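Local atomic coordinates of centrosomal protein 43 (Homo sapiens, PDB entry 2D68), a protein that is required for anchoring microtubules to centrosomes and for ciliation, and forms a homodimer. Residues A22-L34 with E67-I79. Numbering follows the deposited sequence.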
loop_
_atom_site.group_PDB
_atom_site.type_symbol
_atom_site.label_atom_id
_atom_site.label_comp_id
_atom_site.label_asym_id
_atom_site.label_seq_id
_atom_site.Cartn_x
_atom_site.Cartn_y
_atom_site.Cartn_z
ATOM N N ALA B 22 4.483 -3.230 -3.820
ATOM C CA ALA B 22 5.124 -1.911 -3.728
ATOM C C ALA B 22 4.542 -0.914 -4.731
ATOM O O ALA B 22 4.307 0.245 -4.391
ATOM C CB ALA B 22 6.637 -2.017 -3.885
ATOM N N SER B 23 4.272 -1.383 -5.945
ATOM C CA SER B 23 3.619 -0.542 -6.955
ATOM C C SER B 23 2.239 -0.056 -6.487
ATOM O O SER B 23 1.879 1.105 -6.703
ATOM C CB SER B 23 3.492 -1.312 -8.277
ATOM O OG SER B 23 4.760 -1.670 -8.794
ATOM N N LEU B 24 1.483 -0.929 -5.817
ATOM C CA LEU B 24 0.173 -0.522 -5.275
ATOM C C LEU B 24 0.309 0.539 -4.188
ATOM O O LEU B 24 -0.522 1.464 -4.093
ATOM C CB LEU B 24 -0.598 -1.730 -4.737
ATOM C CG LEU B 24 -1.187 -2.655 -5.799
ATOM C CD1 LEU B 24 -1.521 -4.006 -5.168
ATOM C CD2 LEU B 24 -2.417 -2.043 -6.490
ATOM N N VAL B 25 1.334 0.412 -3.350
ATOM C CA VAL B 25 1.615 1.439 -2.340
ATOM C C VAL B 25 1.960 2.786 -3.004
ATOM O O VAL B 25 1.370 3.818 -2.652
ATOM C CB VAL B 25 2.719 0.968 -1.378
ATOM C CG1 VAL B 25 3.128 2.106 -0.395
ATOM C CG2 VAL B 25 2.230 -0.237 -0.575
ATOM N N ALA B 26 2.862 2.774 -3.985
ATOM C CA ALA B 26 3.191 4.010 -4.715
ATOM C C ALA B 26 1.950 4.620 -5.379
ATOM O O ALA B 26 1.778 5.847 -5.359
ATOM C CB ALA B 26 4.301 3.757 -5.726
ATOM N N GLU B 27 1.067 3.772 -5.924
ATOM C CA GLU B 27 -0.134 4.277 -6.588
ATOM C C GLU B 27 -1.067 4.938 -5.584
ATOM O O GLU B 27 -1.695 5.932 -5.900
ATOM C CB GLU B 27 -0.858 3.179 -7.379
ATOM C CG GLU B 27 -1.893 3.748 -8.399
ATOM C CD GLU B 27 -3.295 3.974 -7.822
ATOM O OE1 GLU B 27 -3.696 3.257 -6.886
ATOM O OE2 GLU B 27 -4.004 4.863 -8.329
ATOM N N PHE B 28 -1.152 4.384 -4.379
ATOM C CA PHE B 28 -1.925 5.014 -3.328
ATOM C C PHE B 28 -1.379 6.424 -3.028
ATOM O O PHE B 28 -2.144 7.384 -2.932
ATOM C CB PHE B 28 -1.912 4.132 -2.068
ATOM C CG PHE B 28 -2.477 4.817 -0.864
ATOM C CD1 PHE B 28 -3.820 4.703 -0.543
ATOM C CD2 PHE B 28 -1.658 5.578 -0.025
ATOM C CE1 PHE B 28 -4.336 5.370 0.570
ATOM C CE2 PHE B 28 -2.177 6.231 1.086
ATOM C CZ PHE B 28 -3.517 6.122 1.379
ATOM N N LEU B 29 -0.059 6.541 -2.906
ATOM C CA LEU B 29 0.557 7.846 -2.633
ATOM C C LEU B 29 0.259 8.820 -3.760
ATOM O O LEU B 29 -0.093 9.990 -3.523
ATOM C CB LEU B 29 2.073 7.701 -2.413
ATOM C CG LEU B 29 2.503 6.795 -1.262
ATOM C CD1 LEU B 29 4.052 6.661 -1.297
ATOM C CD2 LEU B 29 2.052 7.343 0.085
ATOM N N GLN B 30 0.370 8.352 -4.999
ATOM C CA GLN B 30 0.091 9.219 -6.159
ATOM C C GLN B 30 -1.380 9.617 -6.232
ATOM O O GLN B 30 -1.716 10.797 -6.478
ATOM C CB GLN B 30 0.586 8.563 -7.446
ATOM C CG GLN B 30 2.104 8.362 -7.390
ATOM C CD GLN B 30 2.770 8.179 -8.732
ATOM O OE1 GLN B 30 3.259 7.096 -9.038
ATOM N NE2 GLN B 30 2.838 9.249 -9.518
ATOM N N PHE B 31 -2.259 8.651 -5.970
ATOM C CA PHE B 31 -3.710 8.919 -6.004
ATOM C C PHE B 31 -4.130 10.089 -5.110
ATOM O O PHE B 31 -4.992 10.896 -5.495
ATOM C CB PHE B 31 -4.527 7.662 -5.648
ATOM C CG PHE B 31 -5.999 7.835 -5.913
ATOM C CD1 PHE B 31 -6.508 7.628 -7.200
ATOM C CD2 PHE B 31 -6.856 8.300 -4.913
ATOM C CE1 PHE B 31 -7.868 7.833 -7.454
ATOM C CE2 PHE B 31 -8.218 8.497 -5.158
ATOM C CZ PHE B 31 -8.713 8.270 -6.443
ATOM N N PHE B 32 -3.544 10.161 -3.917
ATOM C CA PHE B 32 -3.901 11.197 -2.948
ATOM C C PHE B 32 -2.933 12.379 -2.946
ATOM O O PHE B 32 -2.931 13.192 -2.014
ATOM C CB PHE B 32 -4.086 10.599 -1.559
ATOM C CG PHE B 32 -5.346 9.809 -1.430
ATOM C CD1 PHE B 32 -6.583 10.451 -1.507
ATOM C CD2 PHE B 32 -5.309 8.420 -1.274
ATOM C CE1 PHE B 32 -7.768 9.735 -1.428
ATOM C CE2 PHE B 32 -6.502 7.689 -1.178
ATOM C CZ PHE B 32 -7.727 8.354 -1.236
ATOM N N ASN B 33 -2.145 12.491 -4.010
ATOM C CA ASN B 33 -1.188 13.605 -4.147
ATOM C C ASN B 33 -0.283 13.759 -2.933
ATOM O O ASN B 33 -0.006 14.884 -2.478
ATOM C CB ASN B 33 -1.933 14.904 -4.436
ATOM C CG ASN B 33 -2.764 14.812 -5.698
ATOM O OD1 ASN B 33 -3.980 14.975 -5.655
ATOM N ND2 ASN B 33 -2.125 14.524 -6.810
ATOM N N LEU B 34 0.190 12.624 -2.411
ATOM C CA LEU B 34 1.099 12.631 -1.266
ATOM C C LEU B 34 2.515 12.778 -1.829
ATOM O O LEU B 34 3.344 11.851 -1.790
ATOM C CB LEU B 34 0.901 11.364 -0.435
ATOM C CG LEU B 34 -0.524 11.209 0.114
ATOM C CD1 LEU B 34 -0.721 9.885 0.808
ATOM C CD2 LEU B 34 -0.912 12.340 1.065
ATOM N N GLU B 67 -16.675 3.365 -13.475
ATOM C CA GLU B 67 -16.999 4.507 -12.643
ATOM C C GLU B 67 -16.777 4.153 -11.161
ATOM O O GLU B 67 -16.380 4.999 -10.368
ATOM C CB GLU B 67 -18.414 5.037 -12.951
ATOM C CG GLU B 67 -19.542 4.510 -12.087
ATOM C CD GLU B 67 -20.848 5.249 -12.348
ATOM O OE1 GLU B 67 -21.733 5.227 -11.463
ATOM O OE2 GLU B 67 -20.980 5.860 -13.435
ATOM N N GLY B 68 -16.980 2.877 -10.828
ATOM C CA GLY B 68 -16.831 2.383 -9.455
ATOM C C GLY B 68 -15.426 2.103 -8.951
ATOM O O GLY B 68 -15.252 1.795 -7.766
ATOM N N THR B 69 -14.429 2.180 -9.842
ATOM C CA THR B 69 -13.027 2.042 -9.433
ATOM C C THR B 69 -12.230 3.331 -9.579
ATOM O O THR B 69 -11.263 3.560 -8.827
ATOM C CB THR B 69 -12.278 0.942 -10.226
ATOM O OG1 THR B 69 -12.330 1.244 -11.627
ATOM C CG2 THR B 69 -12.843 -0.442 -9.960
ATOM N N VAL B 70 -12.602 4.159 -10.564
ATOM C CA VAL B 70 -11.784 5.342 -10.915
ATOM C C VAL B 70 -11.651 6.364 -9.791
ATOM O O VAL B 70 -10.660 7.132 -9.745
ATOM C CB VAL B 70 -12.221 6.037 -12.256
ATOM C CG1 VAL B 70 -12.046 5.089 -13.417
ATOM C CG2 VAL B 70 -13.649 6.610 -12.184
ATOM N N GLY B 71 -12.633 6.348 -8.886
ATOM C CA GLY B 71 -12.748 7.333 -7.811
ATOM C C GLY B 71 -11.958 7.002 -6.563
ATOM O O GLY B 71 -12.004 7.741 -5.575
ATOM N N GLY B 72 -11.221 5.892 -6.599
ATOM C CA GLY B 72 -10.401 5.500 -5.447
ATOM C C GLY B 72 -9.058 4.953 -5.884
ATOM O O GLY B 72 -8.868 4.645 -7.056
ATOM N N PRO B 73 -8.114 4.819 -4.939
ATOM C CA PRO B 73 -6.842 4.190 -5.291
ATOM C C PRO B 73 -7.114 2.720 -5.608
ATOM O O PRO B 73 -8.145 2.171 -5.196
ATOM C CB PRO B 73 -6.002 4.329 -4.006
ATOM C CG PRO B 73 -7.067 4.325 -2.911
ATOM C CD PRO B 73 -8.205 5.137 -3.509
ATOM N N LEU B 74 -6.223 2.085 -6.353
ATOM C CA LEU B 74 -6.469 0.707 -6.731
ATOM C C LEU B 74 -6.556 -0.217 -5.504
ATOM O O LEU B 74 -7.323 -1.181 -5.498
ATOM C CB LEU B 74 -5.409 0.247 -7.735
ATOM C CG LEU B 74 -5.859 -0.848 -8.677
ATOM C CD1 LEU B 74 -7.015 -0.370 -9.555
ATOM C CD2 LEU B 74 -4.659 -1.258 -9.541
ATOM N N LEU B 75 -5.775 0.071 -4.459
ATOM C CA LEU B 75 -5.835 -0.733 -3.227
ATOM C C LEU B 75 -7.220 -0.729 -2.602
ATOM O O LEU B 75 -7.600 -1.666 -1.906
ATOM C CB LEU B 75 -4.806 -0.246 -2.203
ATOM C CG LEU B 75 -3.399 -0.800 -2.365
ATOM C CD1 LEU B 75 -2.417 -0.104 -1.425
ATOM C CD2 LEU B 75 -3.377 -2.328 -2.138
ATOM N N LEU B 76 -7.997 0.332 -2.839
ATOM C CA LEU B 76 -9.378 0.307 -2.345
ATOM C C LEU B 76 -10.159 -0.864 -2.962
ATOM O O LEU B 76 -10.915 -1.565 -2.264
ATOM C CB LEU B 76 -10.079 1.637 -2.620
ATOM C CG LEU B 76 -11.526 1.630 -2.107
ATOM C CD1 LEU B 76 -11.610 1.412 -0.628
ATOM C CD2 LEU B 76 -12.222 2.927 -2.506
ATOM N N GLU B 77 -9.986 -1.078 -4.264
ATOM C CA GLU B 77 -10.698 -2.149 -4.951
ATOM C C GLU B 77 -10.186 -3.515 -4.514
ATOM O O GLU B 77 -10.964 -4.468 -4.308
ATOM C CB GLU B 77 -10.562 -1.986 -6.466
ATOM C CG GLU B 77 -11.448 -2.948 -7.243
ATOM C CD GLU B 77 -12.951 -2.661 -7.153
ATOM O OE1 GLU B 77 -13.419 -1.864 -6.315
ATOM O OE2 GLU B 77 -13.682 -3.265 -7.954
ATOM N N VAL B 78 -8.878 -3.600 -4.341
ATOM C CA VAL B 78 -8.272 -4.830 -3.823
ATOM C C VAL B 78 -8.888 -5.167 -2.466
ATOM O O VAL B 78 -9.347 -6.293 -2.233
ATOM C CB VAL B 78 -6.734 -4.711 -3.741
ATOM C CG1 VAL B 78 -6.168 -5.943 -3.059
ATOM C CG2 VAL B 78 -6.143 -4.568 -5.148
ATOM N N ILE B 79 -8.955 -4.188 -1.568
ATOM C CA ILE B 79 -9.449 -4.472 -0.230
ATOM C C ILE B 79 -10.971 -4.741 -0.192
ATOM O O ILE B 79 -11.432 -5.596 0.572
ATOM C CB ILE B 79 -8.981 -3.398 0.776
ATOM C CG1 ILE B 79 -7.463 -3.511 1.010
ATOM C CG2 ILE B 79 -9.747 -3.494 2.086
ATOM C CD1 ILE B 79 -6.962 -4.914 1.368
HETATM O O HOH W 1 -3.365 1.834 -4.562
#
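Glu27 takes the backbone amide of Leu74 on its carboxylate. Leu74 N donates to Glu27 OE1 at 2.8 Å, with an N-H...O angle of 168°. The donor comes in on the syn side, 28° out of the carboxylate plane. CG of Glu27 is anti to the backbone N and the chain then bends at chi2, which carries the acid across to the Leu74 amide. OE1 also accepts from a water at 2.7 Å. The water donates to Leu24 O as well and accepts from Leu75 N, so it bridges the two backbones. Glu27 OE2 forms a salt bridge with Arg54 NH1, and the same nitrogen bonds to Gly72 O. Arg54 thus ties the acid to the backbone at Gly72.

Phe31 lies against that backbone. Pro73 N sits over the centre of one ring face, 3.5 Å above the plane, and Gly72 C covers the same face nearer the rim. Pro73 CD makes a CH-pi contact, 4.0 Å from the ring centroid. Val70 O lies at the ring edge, in its plane.

Both segments belong to the N-terminal dimerisation domain, an all-helical unit that contains a LisH motif. Here helix 16-31 of the LisH region packs on the C-terminal helix 74-80. The axes of the helical parts in contact approach to 9.8 Å, at 123° between their directions. Phe32, just past the end of helix 16-31, also meets the ring of Phe12 of the second subunit.

Apolar side chains make up another part of the contact. Pro73 CG touches Phe32 CE2 at 3.8 Å and also reaches Phe28 CD1. Leu75 packs its CG on Leu24 CB at 3.8 Å. The CD2 methyls of Leu24 and Leu74 meet at 3.9 Å, and Leu74 also touches Leu57 and Leu61 of helix 54-61.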